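Local structure of trehalose-6-phosphate phosphatase (Cryptococcus neoformans, 5DX9) at residues S66-G70 against D71-E75. The protein belongs to the trehalose-phosphatase family of the HAD clan and holds a magnesium ion together with a bound glycan in its pocket. Residues are numbered along the deposited sequence; the frame is centred on the assembly and turned at random.
With G6P (6-O-phosphono-alpha-D-glucopyranose), chain B.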
ATOM      1  N   SER A  66       0.854   3.579  -0.649  1.00 46.95           N
ATOM      2  CA  SER A  66       0.870   3.760  -2.093  1.00 45.44           C
ATOM      3  C   SER A  66       2.275   3.725  -2.684  1.00 45.57           C
ATOM      4  O   SER A  66       3.265   3.860  -1.969  1.00 46.39           O
ATOM      5  CB  SER A  66       0.191   5.083  -2.449  1.00 43.73           C
ATOM      6  OG  SER A  66       0.239   5.323  -3.841  1.00 44.19           O
ATOM      7  N   GLY A  67       2.351   3.535  -3.997  1.00 45.84           N
ATOM      8  CA  GLY A  67       3.616   3.616  -4.703  1.00 48.29           C
ATOM      9  C   GLY A  67       3.883   5.051  -5.110  1.00 49.53           C
ATOM     10  O   GLY A  67       4.959   5.385  -5.610  1.00 49.63           O
ATOM     11  N   ARG A  68       2.884   5.900  -4.894  1.00 46.55           N
ATOM     12  CA  ARG A  68       2.984   7.319  -5.195  1.00 47.10           C
ATOM     13  C   ARG A  68       4.091   8.014  -4.406  1.00 49.65           C
ATOM     14  O   ARG A  68       4.552   7.517  -3.372  1.00 46.10           O
ATOM     15  CB  ARG A  68       1.650   8.012  -4.916  1.00 45.34           C
ATOM     16  CG  ARG A  68       0.560   7.698  -5.920  1.00 47.57           C
ATOM     17  CD  ARG A  68       0.735   8.497  -7.202  1.00 45.52           C
ATOM     18  NE  ARG A  68      -0.375   8.267  -8.123  1.00 45.56           N
ATOM     19  CZ  ARG A  68      -0.671   9.055  -9.148  1.00 44.75           C
ATOM     20  NH1 ARG A  68       0.061  10.137  -9.386  1.00 50.62           N
ATOM     21  NH2 ARG A  68      -1.702   8.768  -9.931  1.00 43.64           N
ATOM     22  N   ASP A  69       4.505   9.171  -4.915  1.00 49.06           N
ATOM     23  CA  ASP A  69       5.473  10.028  -4.249  1.00 50.99           C
ATOM     24  C   ASP A  69       4.789  10.872  -3.182  1.00 50.46           C
ATOM     25  O   ASP A  69       3.608  11.196  -3.304  1.00 49.06           O
ATOM     26  CB  ASP A  69       6.169  10.929  -5.270  1.00 51.73           C
ATOM     27  CG  ASP A  69       5.185  11.707  -6.121  1.00 52.40           C
ATOM     28  OD1 ASP A  69       4.540  11.089  -6.994  1.00 53.86           O
ATOM     29  OD2 ASP A  69       5.055  12.933  -5.920  1.00 53.34           O
ATOM     30  N   GLY A  70       5.537  11.229  -2.143  1.00 55.70           N
ATOM     31  CA  GLY A  70       5.002  12.013  -1.043  1.00 53.30           C
ATOM     32  C   GLY A  70       4.360  13.322  -1.463  1.00 53.58           C
ATOM     33  O   GLY A  70       3.396  13.774  -0.844  1.00 55.85           O
ATOM     34  N   ASP A  71       4.887  13.931  -2.521  1.00 54.06           N
ATOM     35  CA  ASP A  71       4.386  15.219  -2.990  1.00 54.94           C
ATOM     36  C   ASP A  71       2.949  15.125  -3.482  1.00 56.59           C
ATOM     37  O   ASP A  71       2.097  15.922  -3.088  1.00 55.35           O
ATOM     38  CB  ASP A  71       5.277  15.771  -4.105  1.00 61.70           C
ATOM     39  CG  ASP A  71       6.496  16.502  -3.573  1.00 60.32           C
ATOM     40  OD1 ASP A  71       6.911  16.230  -2.427  1.00 58.31           O
ATOM     41  OD2 ASP A  71       7.039  17.350  -4.309  1.00 64.92           O
ATOM     42  N   PHE A  72       2.686  14.153  -4.352  1.00 57.47           N
ATOM     43  CA  PHE A  72       1.342  13.942  -4.880  1.00 54.66           C
ATOM     44  C   PHE A  72       0.360  13.640  -3.755  1.00 52.33           C
ATOM     45  O   PHE A  72      -0.757  14.152  -3.741  1.00 51.86           O
ATOM     46  CB  PHE A  72       1.333  12.802  -5.902  1.00 52.89           C
ATOM     47  CG  PHE A  72      -0.044  12.408  -6.363  1.00 52.34           C
ATOM     48  CD1 PHE A  72      -0.617  13.006  -7.474  1.00 51.20           C
ATOM     49  CD2 PHE A  72      -0.764  11.433  -5.690  1.00 49.51           C
ATOM     50  CE1 PHE A  72      -1.883  12.640  -7.903  1.00 52.53           C
ATOM     51  CE2 PHE A  72      -2.031  11.066  -6.112  1.00 48.60           C
ATOM     52  CZ  PHE A  72      -2.590  11.669  -7.220  1.00 48.57           C
ATOM     53  N   LEU A  73       0.786  12.806  -2.813  1.00 53.50           N
ATOM     54  CA  LEU A  73      -0.070  12.410  -1.701  1.00 52.46           C
ATOM     55  C   LEU A  73      -0.382  13.600  -0.796  1.00 57.72           C
ATOM     56  O   LEU A  73      -1.533  13.805  -0.401  1.00 60.16           O
ATOM     57  CB  LEU A  73       0.584  11.283  -0.905  1.00 50.97           C
ATOM     58  CG  LEU A  73       0.702   9.970  -1.683  1.00 50.37           C
ATOM     59  CD1 LEU A  73       1.380   8.904  -0.852  1.00 46.41           C
ATOM     60  CD2 LEU A  73      -0.670   9.495  -2.145  1.00 51.68           C
ATOM     61  N   GLU A  74       0.644  14.388  -0.486  1.00 58.55           N
ATOM     62  CA  GLU A  74       0.472  15.603   0.308  1.00 59.73           C
ATOM     63  C   GLU A  74      -0.485  16.581  -0.363  1.00 58.07           C
ATOM     64  O   GLU A  74      -1.342  17.173   0.294  1.00 60.26           O
ATOM     65  CB  GLU A  74       1.822  16.281   0.552  1.00 55.80           C
ATOM     66  CG  GLU A  74       2.472  15.908   1.875  1.00 60.84           C
ATOM     67  CD  GLU A  74       1.766  16.526   3.073  1.00 69.00           C
ATOM     68  OE1 GLU A  74       2.014  16.069   4.211  1.00 71.85           O
ATOM     69  OE2 GLU A  74       0.969  17.472   2.881  1.00 65.30           O
ATOM     70  N   GLU A  75      -0.334  16.741  -1.673  1.00 58.05           N
ATOM     71  CA  GLU A  75      -1.142  17.693  -2.426  1.00 57.81           C
ATOM     72  C   GLU A  75      -2.634  17.437  -2.277  1.00 60.28           C
ATOM     73  O   GLU A  75      -3.424  18.376  -2.199  1.00 64.08           O
ATOM     74  CB  GLU A  75      -0.767  17.660  -3.911  1.00 56.17           C
ATOM     75  CG  GLU A  75      -1.728  18.446  -4.802  1.00 59.41           C
ATOM     76  CD  GLU A  75      -1.180  18.693  -6.200  1.00 64.96           C
ATOM     77  OE1 GLU A  75       0.058  18.686  -6.366  1.00 65.97           O
ATOM     78  OE2 GLU A  75      -1.987  18.895  -7.133  1.00 63.22           O
TER
HETATM   79  C1  G6P B   2       0.600   5.285 -10.380  1.00 43.13           C
HETATM   80  C2  G6P B   2       1.814   6.176 -10.152  1.00 45.05           C
HETATM   81  C3  G6P B   2       3.108   5.391 -10.237  1.00 47.04           C
HETATM   82  C4  G6P B   2       3.114   4.280  -9.206  1.00 48.43           C
HETATM   83  C5  G6P B   2       1.806   3.472  -9.113  1.00 47.92           C
HETATM   84  C6  G6P B   2       1.522   3.013  -7.669  1.00 44.86           C
HETATM   85  O1  G6P B   2       0.502   4.824 -11.730  1.00 43.69           O
HETATM   86  O2  G6P B   2       1.806   7.229 -11.114  1.00 46.41           O
HETATM   87  O3  G6P B   2       4.225   6.240  -9.940  1.00 49.05           O
HETATM   88  O4  G6P B   2       4.228   3.452  -9.569  1.00 43.36           O
HETATM   89  O5  G6P B   2       0.608   4.174  -9.482  1.00 41.98           O
HETATM   90  O6  G6P B   2       0.332   3.648  -7.139  1.00 46.74           O
HETATM   91  P   G6P B   2      -0.552   2.949  -5.963  1.00 44.37           P
HETATM   92  O1P G6P B   2      -1.293   4.016  -5.014  1.00 44.09           O
HETATM   93  O2P G6P B   2      -1.595   2.108  -6.593  1.00 42.70           O
HETATM   94  O3P G6P B   2       0.457   2.034  -5.107  1.00 44.18           O
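The loop that follows strand 60-65 of the HAD core lines the ligand pocket and runs straight into helix 70-77, and R68 on the loop stacks against F72 in the first turn of that helix. The R68 guanidinium lies flat on the ring, the two planes 15° apart, with R68 CZ 3.9 Å from the centroid of the F72 ring, a cation-pi contact. With chi1 at 173°, F72 turns its ring away from its own backbone N, over the R68 guanidinium. The opposite face of the guanidinium meets C2 and O2 of G6P, so R68 is layered between sugar and ring, and the salt bridge of its NE to D28 and the hydrogen bond from NH2 to the P38 carbonyl probably fix its rotation there. Nearer the backbone, R68 CB packs on L73 CG at 3.9 Å.

D69 is the N-cap: its OD2 accepts from F72 N at 3.1 Å, met from above the carboxylate plane, while its carbonyl O receives L73 N. G70 O then takes E74 N at 2.8 Å, continuing the helical bonding. On the ligand side S66 forms an ST turn, OG accepting from R68 N at 2.9 Å. G67 N donates to G6P O3P at 2.7 Å, which ties the loop to the phosphate.

S66 and R68 also bond through their backbones to the segment 86-89, around the end of strand 84-87; E74 reaches K94 on strand 92-94 by a salt bridge, and H76 meets F72 edge-to-face one turn further along helix 70-77.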